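Protein tudor (Drosophila melanogaster, PDB 4Q5W) may act in the piRNA pathway with Aub and AGO3, is required to form primordial germ cells, and is represented here by its ninth extended Tudor domain. Local coordinates at residues S15-Q20 / C110-S115; D134-V139 / L156-K161; V55-D60 / N86-D91; F21-S26 / V106-S111. All coordinates share one frame; numbering follows the deposited sequence. Where two conformers were deposited one is given.

In the fold
Interactions 1, 2 and 4 all reach the five-stranded sheet of the OB-like part of this extended Tudor domain. Interaction 3 lies in the four-stranded Tudor sheet, its centre about 24 Å from that of interaction 1. Interaction 1 is the buried one: strand pairing and apolar packing join 16-21 to 108-112. Interaction 4 uses the same strand 108-112 and shares Cys110 and Ser111, but it is only partly buried and mixes charge with an aromatic ring. Interaction 2 touches interaction 1 through Leu156, then runs outward to charged residues and water. Interaction 3 is partly buried, and a water links its polar groups.

Interaction 1: S15-Q20 / C110-S115; sequences SRIYLQ and CSMEPS
Ile17 and Cys110 form an antiparallel hydrogen-bonded pair in the OB-like sheet of the extended Tudor domain. The short segments 16-20 and 110-112 meet at 127°. Ile17 N donates to Cys110 O at 2.8 Å. Cys110 N returns the bond to Ile17 O at 2.9 Å. The side chains of this pair lie on one face of the sheet. There the Ile17 side chain runs obliquely over that of Met112, and the contact of Ile17 CD1 with Met112 CG is tight at 3.5 Å. Met112 then bends at chi3 (72°), and the side chain packs beside Ile166 and Tyr167 of helix 166-182. Leu19 CD1 adds a looser touch on Cys110 CB at 4.3 Å. At the other end Ser111 swings OG opposite its own N (chi1 171°), which lays OG alongside Ser15 CB and lets it donate to Met112 O at 2.7 Å. Replacing Ser111 with an alanine would probably leave Met112 O without this donor and open a small gap beside Ser15. Water 1 joins the two segments here, at 3.0 Å from Ser15 OG and donating to Glu113 O.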
loop_
_atom_site.group_PDB
_atom_site.type_symbol
_atom_site.label_atom_id
_atom_site.label_comp_id
_atom_site.label_asym_id
_atom_site.label_seq_id
_atom_site.Cartn_x
_atom_site.Cartn_y
_atom_site.Cartn_z
ATOM N N SER A 15 7.348 5.277 -7.636
ATOM C CA SER A 15 7.526 6.533 -6.915
ATOM C C SER A 15 6.452 6.768 -5.856
ATOM O O SER A 15 6.424 7.827 -5.221
ATOM C CB SER A 15 7.573 7.715 -7.883
ATOM O OG SER A 15 8.753 7.651 -8.667
ATOM N N ARG A 16 5.587 5.775 -5.665
ATOM C CA ARG A 16 4.511 5.883 -4.687
ATOM C C ARG A 16 4.234 4.513 -4.087
ATOM O O ARG A 16 3.406 3.748 -4.587
ATOM C CB ARG A 16 3.252 6.484 -5.332
ATOM C CG ARG A 16 2.128 6.788 -4.344
ATOM C CD ARG A 16 1.013 7.570 -5.017
ATOM N NE ARG A 16 -0.184 7.660 -4.188
ATOM C CZ ARG A 16 -0.470 8.689 -3.400
ATOM N NH1 ARG A 16 -1.584 8.691 -2.681
ATOM N NH2 ARG A 16 0.364 9.715 -3.321
ATOM N N ILE A 17 4.953 4.211 -3.011
ATOM C CA ILE A 17 4.903 2.898 -2.394
ATOM C C ILE A 17 4.468 3.057 -0.945
ATOM O O ILE A 17 5.067 3.836 -0.210
ATOM C CB ILE A 17 6.303 2.243 -2.429
ATOM C CG1 ILE A 17 6.799 2.113 -3.870
ATOM C CG2 ILE A 17 6.296 0.862 -1.761
ATOM C CD1 ILE A 17 8.235 1.625 -3.945
ATOM N N TYR A 18 3.422 2.333 -0.553
ATOM C CA TYR A 18 2.937 2.324 0.830
ATOM C C TYR A 18 3.690 1.298 1.667
ATOM O O TYR A 18 3.751 0.129 1.293
ATOM C CB TYR A 18 1.443 1.978 0.855
ATOM C CG TYR A 18 0.545 3.086 0.351
ATOM C CD1 TYR A 18 0.346 3.280 -1.010
ATOM C CD2 TYR A 18 -0.118 3.917 1.238
ATOM C CE1 TYR A 18 -0.482 4.288 -1.474
ATOM C CE2 TYR A 18 -0.951 4.932 0.785
ATOM C CZ TYR A 18 -1.128 5.109 -0.573
ATOM O OH TYR A 18 -1.954 6.117 -1.024
ATOM N N LEU A 19 4.262 1.729 2.796
ATOM C CA LEU A 19 5.006 0.836 3.681
ATOM C C LEU A 19 4.570 1.000 5.118
ATOM O O LEU A 19 4.331 2.115 5.570
ATOM C CB LEU A 19 6.514 1.153 3.672
ATOM C CG LEU A 19 7.369 0.828 2.460
ATOM C CD1 LEU A 19 7.080 1.841 1.417
ATOM C CD2 LEU A 19 8.839 0.841 2.807
ATOM N N GLN A 20 4.534 -0.105 5.850
ATOM C CA GLN A 20 4.308 -0.041 7.285
ATOM C C GLN A 20 5.628 -0.268 7.999
ATOM O O GLN A 20 6.195 -1.348 7.922
ATOM C CB GLN A 20 3.294 -1.099 7.705
ATOM C CG GLN A 20 1.931 -0.896 7.057
ATOM C CD GLN A 20 0.963 -1.993 7.428
ATOM O OE1 GLN A 20 1.355 -3.017 7.994
ATOM N NE2 GLN A 20 -0.314 -1.777 7.138
ATOM N N CYS A 110 6.379 6.302 0.400
ATOM C CA CYS A 110 7.743 6.639 0.007
ATOM C C CYS A 110 7.928 6.412 -1.481
ATOM O O CYS A 110 7.069 5.823 -2.136
ATOM C CB CYS A 110 8.743 5.785 0.774
ATOM S SG CYS A 110 8.653 6.035 2.548
ATOM N N SER A 111 9.061 6.865 -2.004
ATOM C CA SER A 111 9.361 6.741 -3.421
ATOM C C SER A 111 10.740 6.131 -3.621
ATOM O O SER A 111 11.672 6.481 -2.914
ATOM C CB SER A 111 9.333 8.125 -4.068
ATOM O OG SER A 111 9.815 8.081 -5.407
ATOM N N MET A 112 10.876 5.229 -4.589
ATOM C CA MET A 112 12.208 4.813 -4.998
ATOM C C MET A 112 12.814 5.944 -5.810
ATOM O O MET A 112 12.121 6.891 -6.201
ATOM C CB MET A 112 12.160 3.530 -5.838
ATOM C CG MET A 112 11.362 2.412 -5.192
ATOM S SD MET A 112 11.285 0.929 -6.215
ATOM C CE MET A 112 12.972 0.429 -6.002
ATOM N N GLU A 113 14.116 5.855 -6.037
ATOM C CA GLU A 113 14.809 6.747 -6.944
ATOM C C GLU A 113 14.167 6.648 -8.336
ATOM O O GLU A 113 13.547 5.632 -8.659
ATOM C CB GLU A 113 16.287 6.371 -6.976
ATOM C CG GLU A 113 16.978 6.599 -5.627
ATOM C CD GLU A 113 18.267 5.822 -5.496
ATOM O OE1 GLU A 113 18.193 4.599 -5.225
ATOM O OE2 GLU A 113 19.340 6.435 -5.662
ATOM N N PRO A 114 14.261 7.725 -9.136
ATOM C CA PRO A 114 13.652 7.745 -10.469
ATOM C C PRO A 114 14.479 6.996 -11.500
ATOM O O PRO A 114 15.704 6.931 -11.388
ATOM C CB PRO A 114 13.643 9.237 -10.821
ATOM C CG PRO A 114 14.789 9.789 -10.094
ATOM C CD PRO A 114 14.823 9.039 -8.783
ATOM N N SER A 115 13.814 6.436 -12.503
ATOM C CA SER A 115 14.521 5.815 -13.618
ATOM C C SER A 115 13.657 5.825 -14.867
ATOM O O SER A 115 12.494 5.417 -14.826
ATOM C CB SER A 115 14.912 4.376 -13.282
ATOM O OG SER A 115 15.449 3.729 -14.425
HETATM O O HOH W 1 10.746 5.466 -9.200
#

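Interaction 2: D134-V139 / L156-K161; sequences DSCKGV and LTTKDK
Cys136 and Thr158 pack side by side in the closer part of this contact. Cys136 SG lies 3.9 Å from Thr158 CG2, and both residues are buried. Next to them Val139 and Lys159 meet through backbone and side chain together. Lys159 N donates to Val139 O at 2.9 Å. Val139 CG1, placed opposite its own N by a chi1 of -164°, rests on Lys159 CB at 3.6 Å. Beyond that point the lysine chain bends at chi2 and the rest of it points clear of Val139, so only its root takes part.

The other side is wetter and more charged. Asp160 OD2 approaches Cys136 CB at 3.4 Å, but its polar partners lie elsewhere. Water 2 donates to it at 2.7 Å and also to Ser135 O, and Arg162 forms a salt bridge with it. Asp160 OD1 is met from above the carboxylate plane by Thr158 OG1, which donates at 2.7 Å. Leu164 N also bonds to that hydroxyl. The carboxylate is thus held near Cys136 by Thr158 at the end of the strand and by Arg162, with water joining it to the other segment. Ser135 OG turns to Leu132 O and Arg162.

Segment 134-139 carries helix 122-134 into strand 139-144 of the OB-like sheet. Lys137, with positive phi, is the C-prime residue of the Schellman motif that ends the helix.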
loop_
_atom_site.group_PDB
_atom_site.type_symbol
_atom_site.label_atom_id
_atom_site.label_comp_id
_atom_site.label_asym_id
_atom_site.label_seq_id
_atom_site.Cartn_x
_atom_site.Cartn_y
_atom_site.Cartn_z
ATOM N N ASP A 134 7.044 -10.320 -3.830
ATOM C CA ASP A 134 6.506 -11.595 -3.382
ATOM C C ASP A 134 7.637 -12.487 -2.869
ATOM O O ASP A 134 7.463 -13.245 -1.910
ATOM C CB ASP A 134 5.726 -12.288 -4.502
ATOM C CG ASP A 134 4.844 -13.410 -3.987
ATOM O OD1 ASP A 134 3.814 -13.110 -3.344
ATOM O OD2 ASP A 134 5.180 -14.590 -4.224
ATOM N N SER A 135 8.809 -12.363 -3.488
ATOM C CA SER A 135 9.956 -13.183 -3.102
ATOM C C SER A 135 10.503 -12.874 -1.703
ATOM O O SER A 135 11.275 -13.666 -1.150
ATOM C CB SER A 135 11.078 -13.118 -4.156
ATOM O OG SER A 135 11.887 -11.966 -4.003
ATOM N N CYS A 136 10.114 -11.735 -1.129
ATOM C CA CYS A 136 10.482 -11.429 0.256
ATOM C C CYS A 136 9.254 -11.168 1.127
ATOM O O CYS A 136 9.372 -10.671 2.252
ATOM C CB CYS A 136 11.449 -10.241 0.325
ATOM S SG CYS A 136 10.847 -8.684 -0.358
ATOM N N LYS A 137 8.086 -11.531 0.602
ATOM C CA LYS A 137 6.787 -11.216 1.216
ATOM C C LYS A 137 6.687 -9.748 1.629
ATOM O O LYS A 137 6.121 -9.428 2.672
ATOM C CB LYS A 137 6.476 -12.119 2.424
ATOM C CG LYS A 137 6.884 -13.586 2.278
ATOM C CD LYS A 137 6.336 -14.227 1.011
ATOM C CE LYS A 137 4.833 -14.452 1.073
ATOM N NZ LYS A 137 4.350 -15.120 -0.171
ATOM N N GLY A 138 7.252 -8.866 0.808
ATOM C CA GLY A 138 7.163 -7.435 1.029
ATOM C C GLY A 138 8.044 -6.861 2.125
ATOM O O GLY A 138 7.987 -5.655 2.376
ATOM N N VAL A 139 8.850 -7.693 2.782
ATOM C CA VAL A 139 9.677 -7.198 3.894
ATOM C C VAL A 139 10.993 -6.627 3.379
ATOM O O VAL A 139 11.747 -7.330 2.708
ATOM C CB VAL A 139 9.965 -8.289 4.941
ATOM C CG1 VAL A 139 10.471 -7.664 6.236
ATOM C CG2 VAL A 139 8.712 -9.103 5.210
ATOM N N LEU A 156 15.530 0.567 -1.140
ATOM C CA LEU A 156 14.934 -0.622 -0.544
ATOM C C LEU A 156 15.788 -1.852 -0.807
ATOM O O LEU A 156 16.261 -2.058 -1.923
ATOM C CB LEU A 156 13.533 -0.854 -1.117
ATOM C CG LEU A 156 12.565 0.329 -1.025
ATOM C CD1 LEU A 156 11.304 0.026 -1.817
ATOM C CD2 LEU A 156 12.229 0.633 0.422
ATOM N N THR A 157 15.988 -2.664 0.224
ATOM C CA THR A 157 16.744 -3.909 0.124
ATOM C C THR A 157 15.859 -5.041 0.660
ATOM O O THR A 157 15.209 -4.856 1.684
ATOM C CB THR A 157 18.037 -3.814 0.970
ATOM O OG1 THR A 157 18.769 -2.633 0.608
ATOM C CG2 THR A 157 18.920 -5.022 0.761
ATOM N N THR A 158 15.827 -6.196 -0.006
ATOM C CA THR A 158 15.006 -7.291 0.516
ATOM C C THR A 158 15.531 -7.685 1.888
ATOM O O THR A 158 16.738 -7.805 2.091
ATOM C CB THR A 158 14.982 -8.522 -0.408
ATOM O OG1 THR A 158 16.311 -9.046 -0.555
ATOM C CG2 THR A 158 14.418 -8.152 -1.774
ATOM N N LYS A 159 14.622 -7.833 2.846
ATOM C CA LYS A 159 15.008 -8.145 4.218
ATOM C C LYS A 159 15.200 -9.646 4.365
ATOM O O LYS A 159 14.500 -10.302 5.129
ATOM C CB LYS A 159 13.959 -7.626 5.207
ATOM C CG LYS A 159 14.484 -7.531 6.643
ATOM C CD LYS A 159 15.608 -6.517 6.723
ATOM C CE LYS A 159 16.243 -6.481 8.109
ATOM N NZ LYS A 159 17.495 -5.657 8.109
ATOM N N ASP A 160 16.162 -10.184 3.619
ATOM C CA ASP A 160 16.442 -11.612 3.636
ATOM C C ASP A 160 17.901 -11.847 3.271
ATOM O O ASP A 160 18.664 -10.892 3.132
ATOM C CB ASP A 160 15.474 -12.409 2.738
ATOM C CG ASP A 160 15.402 -11.885 1.311
ATOM O OD1 ASP A 160 16.405 -11.371 0.781
ATOM O OD2 ASP A 160 14.321 -12.005 0.694
ATOM N N LYS A 161 18.289 -13.106 3.114
ATOM C CA LYS A 161 19.705 -13.438 2.955
ATOM C C LYS A 161 20.350 -12.876 1.685
ATOM O O LYS A 161 21.579 -12.748 1.607
ATOM C CB LYS A 161 19.923 -14.954 3.043
ATOM C CG LYS A 161 19.257 -15.753 1.941
ATOM C CD LYS A 161 19.726 -17.205 1.971
ATOM C CE LYS A 161 19.113 -17.999 0.832
ATOM N NZ LYS A 161 19.182 -17.243 -0.455
HETATM O O HOH W 2 12.445 -13.692 1.745
#

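Interaction 3: V55-D60 / N86-D91; sequences VQFADD and NTTVVD
Phe57 reaches across to Asn86 and Thr88 with the outer end of its ring. Asn86 ND2 comes 3.5 Å from Phe57 CZ. It approaches obliquely, and the amide and ring planes are 60° apart. Thr88 OG1 sits at the ring edge, near its plane, 3.9 Å from Phe57 CE1. Val55 and Val90 cross at about a right angle, with Val55 CG1 and Val90 CG2 3.9 Å apart.

The Phe57 ring is sent this way by CG standing opposite the backbone N (chi1 -171°). Asp59 CB lies over one ring face, 3.6 Å above the plane and offset toward the rim. Water 3 links the two segments: it accepts from Ala58 N at 2.8 Å and is 2.9 Å from Thr88 OG1.

Behind this shell stand the inner strands of the antiparallel Tudor sheet. Its edge strands 52-56 and 87-90 face each other through side chains and a water, with Val55 CA and Val90 CA 7.3 Å apart, consistent with the curled Tudor barrel. Backbone hydrogen bonds tie Val55 to Tyr64 of strand 63-71, and Thr88 and Val90 to Val79 and Tyr77 of strand 77-81. Leu81 packs on both Val55 and Asn86. Asp60 bonds to Glu62 N and Tyr64 OH.

Phe57 beside the Asn86 amide is consistent with the methylarginine-binding cage of Tudor domains, with Tyr64 probably a further wall. Such rings would receive the cation, and the amide would offer a polar contact.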
loop_
_atom_site.group_PDB
_atom_site.type_symbol
_atom_site.label_atom_id
_atom_site.label_comp_id
_atom_site.label_asym_id
_atom_site.label_seq_id
_atom_site.Cartn_x
_atom_site.Cartn_y
_atom_site.Cartn_z
ATOM N N VAL A 55 -14.778 -0.533 6.086
ATOM C CA VAL A 55 -15.409 -1.432 5.124
ATOM C C VAL A 55 -14.959 -2.868 5.330
ATOM O O VAL A 55 -13.923 -3.115 5.951
ATOM C CB VAL A 55 -15.100 -1.025 3.666
ATOM C CG1 VAL A 55 -15.539 0.410 3.402
ATOM C CG2 VAL A 55 -13.608 -1.196 3.366
ATOM N N GLN A 56 -15.740 -3.816 4.816
ATOM C CA GLN A 56 -15.284 -5.200 4.721
ATOM C C GLN A 56 -14.579 -5.385 3.384
ATOM O O GLN A 56 -15.107 -4.995 2.349
ATOM C CB GLN A 56 -16.457 -6.180 4.836
ATOM C CG GLN A 56 -16.043 -7.655 4.882
ATOM C CD GLN A 56 -17.188 -8.574 5.270
ATOM O OE1 GLN A 56 -18.354 -8.267 5.022
ATOM N NE2 GLN A 56 -16.863 -9.702 5.894
ATOM N N PHE A 57 -13.375 -5.956 3.415
ATOM C CA PHE A 57 -12.599 -6.223 2.202
ATOM C C PHE A 57 -13.025 -7.580 1.658
ATOM O O PHE A 57 -12.999 -8.574 2.378
ATOM C CB PHE A 57 -11.105 -6.228 2.554
ATOM C CG PHE A 57 -10.166 -6.271 1.362
ATOM C CD1 PHE A 57 -10.557 -5.821 0.114
ATOM C CD2 PHE A 57 -8.866 -6.742 1.524
ATOM C CE1 PHE A 57 -9.671 -5.857 -0.964
ATOM C CE2 PHE A 57 -7.972 -6.779 0.461
ATOM C CZ PHE A 57 -8.372 -6.339 -0.782
ATOM N N ALA A 58 -13.426 -7.623 0.392
ATOM C CA ALA A 58 -13.967 -8.854 -0.184
ATOM C C ALA A 58 -12.929 -9.976 -0.206
ATOM O O ALA A 58 -13.269 -11.150 -0.030
ATOM C CB ALA A 58 -14.489 -8.602 -1.586
ATOM N N ASP A 59 -11.670 -9.603 -0.412
ATOM C CA ASP A 59 -10.603 -10.579 -0.601
ATOM C C ASP A 59 -10.386 -11.476 0.617
ATOM O O ASP A 59 -10.129 -12.675 0.474
ATOM C CB ASP A 59 -9.295 -9.881 -0.964
ATOM C CG ASP A 59 -9.355 -9.181 -2.306
ATOM O OD1 ASP A 59 -10.473 -8.885 -2.778
ATOM O OD2 ASP A 59 -8.274 -8.906 -2.879
ATOM N N ASP A 60 -10.485 -10.902 1.812
ATOM C CA ASP A 60 -10.255 -11.687 3.026
ATOM C C ASP A 60 -11.408 -11.658 4.025
ATOM O O ASP A 60 -11.323 -12.276 5.082
ATOM C CB ASP A 60 -8.927 -11.292 3.705
ATOM C CG ASP A 60 -8.868 -9.818 4.099
ATOM O OD1 ASP A 60 -9.931 -9.173 4.224
ATOM O OD2 ASP A 60 -7.743 -9.307 4.301
ATOM N N ASN A 86 -4.051 0.098 -0.647
ATOM C CA ASN A 86 -4.797 -0.440 -1.777
ATOM C C ASN A 86 -6.224 0.080 -1.805
ATOM O O ASN A 86 -6.728 0.583 -0.798
ATOM C CB ASN A 86 -4.772 -1.975 -1.810
ATOM C CG ASN A 86 -5.338 -2.601 -0.554
ATOM O OD1 ASN A 86 -4.897 -2.298 0.551
ATOM N ND2 ASN A 86 -6.332 -3.473 -0.719
ATOM N N THR A 87 -6.859 -0.020 -2.968
ATOM C CA THR A 87 -8.226 0.454 -3.131
ATOM C C THR A 87 -9.161 -0.701 -3.464
ATOM O O THR A 87 -8.730 -1.773 -3.886
ATOM C CB THR A 87 -8.342 1.530 -4.231
ATOM O OG1 THR A 87 -8.137 0.943 -5.523
ATOM C CG2 THR A 87 -7.344 2.650 -4.007
ATOM N N THR A 88 -10.456 -0.473 -3.287
ATOM C CA THR A 88 -11.432 -1.505 -3.583
ATOM C C THR A 88 -12.803 -0.871 -3.671
ATOM O O THR A 88 -12.983 0.291 -3.286
ATOM C CB THR A 88 -11.416 -2.623 -2.514
ATOM O OG1 THR A 88 -12.251 -3.707 -2.935
ATOM C CG2 THR A 88 -11.895 -2.106 -1.179
ATOM N N VAL A 89 -13.764 -1.629 -4.180
ATOM C CA VAL A 89 -15.119 -1.124 -4.359
ATOM C C VAL A 89 -16.074 -1.916 -3.492
ATOM O O VAL A 89 -16.109 -3.149 -3.555
ATOM C CB VAL A 89 -15.569 -1.212 -5.824
ATOM C CG1 VAL A 89 -17.058 -0.938 -5.945
ATOM C CG2 VAL A 89 -14.768 -0.241 -6.674
ATOM N N VAL A 90 -16.842 -1.200 -2.674
ATOM C CA VAL A 90 -17.758 -1.824 -1.734
ATOM C C VAL A 90 -19.162 -1.257 -1.922
ATOM O O VAL A 90 -19.346 -0.214 -2.563
ATOM C CB VAL A 90 -17.308 -1.587 -0.283
ATOM C CG1 VAL A 90 -15.868 -2.062 -0.086
ATOM C CG2 VAL A 90 -17.420 -0.117 0.059
ATOM N N ASP A 91 -20.156 -1.944 -1.375
ATOM C CA ASP A 91 -21.521 -1.451 -1.456
ATOM C C ASP A 91 -22.121 -1.214 -0.076
ATOM O O ASP A 91 -23.307 -0.918 0.047
ATOM C CB ASP A 91 -22.409 -2.384 -2.291
ATOM C CG ASP A 91 -22.575 -3.755 -1.670
ATOM O OD1 ASP A 91 -21.902 -4.046 -0.661
ATOM O OD2 ASP A 91 -23.387 -4.549 -2.200
HETATM O O HOH W 3 -13.935 -5.581 -1.422
#

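Interaction 4: F21-S26 / V106-S111; sequences FSEKDS and VAEICS. With EPE (4-(2-hydroxyethyl)-1-piperazine ethanesulfonic acid), chain C.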
loop_
_atom_site.group_PDB
_atom_site.type_symbol
_atom_site.label_atom_id
_atom_site.label_comp_id
_atom_site.label_asym_id
_atom_site.label_seq_id
_atom_site.Cartn_x
_atom_site.Cartn_y
_atom_site.Cartn_z
ATOM N N PHE A 21 6.126 0.759 8.682
ATOM C CA PHE A 21 7.401 0.641 9.387
ATOM C C PHE A 21 7.229 -0.173 10.660
ATOM O O PHE A 21 6.169 -0.129 11.287
ATOM C CB PHE A 21 7.993 2.018 9.658
ATOM C CG PHE A 21 8.573 2.648 8.430
ATOM C CD1 PHE A 21 7.796 3.444 7.614
ATOM C CD2 PHE A 21 9.891 2.408 8.073
ATOM C CE1 PHE A 21 8.321 4.007 6.462
ATOM C CE2 PHE A 21 10.428 2.975 6.921
ATOM C CZ PHE A 21 9.640 3.774 6.121
ATOM N N SER A 22 8.266 -0.927 11.023
ATOM C CA SER A 22 8.140 -1.944 12.077
ATOM C C SER A 22 7.700 -1.398 13.428
ATOM O O SER A 22 7.078 -2.118 14.208
ATOM C CB SER A 22 9.429 -2.778 12.218
ATOM O OG SER A 22 10.499 -2.030 12.778
ATOM N N GLU A 23 8.011 -0.128 13.698
ATOM C CA GLU A 23 7.597 0.520 14.949
ATOM C C GLU A 23 6.083 0.434 15.165
ATOM O O GLU A 23 5.615 0.475 16.303
ATOM C CB GLU A 23 8.020 1.996 14.975
ATOM C CG GLU A 23 7.241 2.850 13.976
ATOM C CD GLU A 23 7.450 4.356 14.126
ATOM O OE1 GLU A 23 8.288 4.784 14.955
ATOM O OE2 GLU A 23 6.761 5.111 13.393
ATOM N N LYS A 24 5.330 0.314 14.072
ATOM C CA LYS A 24 3.865 0.308 14.134
ATOM C C LYS A 24 3.208 -1.071 13.999
ATOM O O LYS A 24 1.980 -1.164 13.870
ATOM C CB LYS A 24 3.296 1.225 13.048
ATOM C CG LYS A 24 3.443 2.709 13.337
ATOM C CD LYS A 24 2.744 3.507 12.248
ATOM C CE LYS A 24 2.779 5.003 12.501
ATOM N NZ LYS A 24 2.194 5.711 11.312
ATOM N N ASP A 25 3.997 -2.142 14.016
ATOM C CA ASP A 25 3.412 -3.475 13.834
ATOM C C ASP A 25 2.359 -3.831 14.890
ATOM O O ASP A 25 1.306 -4.383 14.560
ATOM C CB ASP A 25 4.490 -4.557 13.821
ATOM C CG ASP A 25 5.336 -4.519 12.576
ATOM O OD1 ASP A 25 4.918 -3.885 11.581
ATOM O OD2 ASP A 25 6.417 -5.144 12.595
ATOM N N SER A 26 2.640 -3.518 16.150
ATOM C CA SER A 26 1.708 -3.833 17.228
ATOM C C SER A 26 0.474 -2.962 17.131
ATOM O O SER A 26 -0.625 -3.418 17.428
ATOM C CB SER A 26 2.345 -3.657 18.611
ATOM O OG SER A 26 3.320 -4.654 18.853
ATOM N N VAL A 106 -1.542 3.954 9.262
ATOM C CA VAL A 106 -0.339 3.217 9.635
ATOM C C VAL A 106 0.705 3.313 8.521
ATOM O O VAL A 106 1.835 3.763 8.757
ATOM C CB VAL A 106 -0.688 1.766 9.943
ATOM C CG1 VAL A 106 0.574 0.923 10.118
ATOM C CG2 VAL A 106 -1.554 1.706 11.197
ATOM N N ALA A 107 0.310 2.935 7.308
ATOM C CA ALA A 107 1.202 3.018 6.144
ATOM C C ALA A 107 1.659 4.439 5.831
ATOM O O ALA A 107 0.872 5.391 5.896
ATOM C CB ALA A 107 0.535 2.416 4.913
ATOM N N GLU A 108 2.938 4.572 5.484
ATOM C CA GLU A 108 3.483 5.840 5.026
ATOM C C GLU A 108 3.878 5.670 3.568
ATOM O O GLU A 108 4.202 4.568 3.138
ATOM C CB GLU A 108 4.696 6.240 5.861
ATOM C CG GLU A 108 4.369 6.434 7.324
ATOM C CD GLU A 108 5.598 6.595 8.197
ATOM O OE1 GLU A 108 5.472 6.389 9.420
ATOM O OE2 GLU A 108 6.687 6.924 7.669
ATOM N N ILE A 109 3.842 6.755 2.806
ATOM C CA ILE A 109 4.203 6.687 1.398
ATOM C C ILE A 109 5.651 7.112 1.161
ATOM O O ILE A 109 6.106 8.143 1.667
ATOM C CB ILE A 109 3.298 7.586 0.550
ATOM C CG1 ILE A 109 1.831 7.203 0.740
ATOM C CG2 ILE A 109 3.691 7.506 -0.919
ATOM C CD1 ILE A 109 0.863 8.163 0.064
ATOM N N CYS A 110 6.379 6.302 0.400
ATOM C CA CYS A 110 7.743 6.639 0.007
ATOM C C CYS A 110 7.928 6.412 -1.481
ATOM O O CYS A 110 7.069 5.823 -2.136
ATOM C CB CYS A 110 8.743 5.785 0.774
ATOM S SG CYS A 110 8.653 6.035 2.548
ATOM N N SER A 111 9.061 6.865 -2.004
ATOM C CA SER A 111 9.361 6.741 -3.421
ATOM C C SER A 111 10.740 6.131 -3.621
ATOM O O SER A 111 11.672 6.481 -2.914
ATOM C CB SER A 111 9.333 8.125 -4.068
ATOM O OG SER A 111 9.815 8.081 -5.407
HETATM N N1 EPE C . 10.419 5.917 10.410
HETATM C C2 EPE C . 9.205 6.427 11.070
HETATM C C3 EPE C . 8.958 7.870 10.618
HETATM N N4 EPE C . 9.169 8.080 9.192
HETATM C C5 EPE C . 10.229 7.339 8.544
HETATM C C6 EPE C . 10.183 5.885 8.970
HETATM C C7 EPE C . 8.682 9.298 8.558
HETATM C C8 EPE C . 9.175 9.480 7.119
HETATM O O8 EPE C . 8.519 8.582 6.241
HETATM C C9 EPE C . 10.892 4.602 10.875
HETATM C C10 EPE C . 10.465 4.346 12.307
HETATM S S EPE C . 11.005 2.717 12.871
HETATM O O1S EPE C . 9.928 1.768 12.538
HETATM O O2S EPE C . 12.254 2.319 12.242
HETATM O O3S EPE C . 11.216 2.747 14.312
HETATM O O HOH W 4 4.488 2.996 9.055
#
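Phe21 and Glu108 are brought together by similar first torsions, chi1 -75° and -61°, each setting CG opposite its own carbonyl carbon. The extended Glu108 chain then crosses the phenylalanine at about a right angle. Its OE2 stands 3.6 Å from Phe21 CE1. In the conformer given, Cys110 SG lies at the ring edge, 4.3 Å from Phe21 CZ. Lys24, also extended, slides past Val106 in the opposite direction and donates from NZ to Val106 O at 3.2 Å. The same NZ makes a long salt bridge to Glu108 OE1, 3.8 Å away. Water 4 joins Phe21 N to Val106 O. These residues sit where strand 16-21 of the OB-like sheet gives way, through the 3-10 turn 22-24, to helix 25-37, with Lys24 at its N-cap position. A HEPES molecule, probably from the crystallisation liquor, lies over this corner. Its C6 is centred over one face of the Phe21 ring, 3.3 Å above the plane. Both O8 and N4 of HEPES donate to Glu108 OE2, while Glu23 N holds sulfonate O1S at 2.9 Å. An alanine at Phe21 would probably remove the flat support under HEPES and open a gap beside Glu108. Glu23 OE2 and Glu108 OE1 are 4.4 Å apart, a like-charge pair that Lys24 may ease.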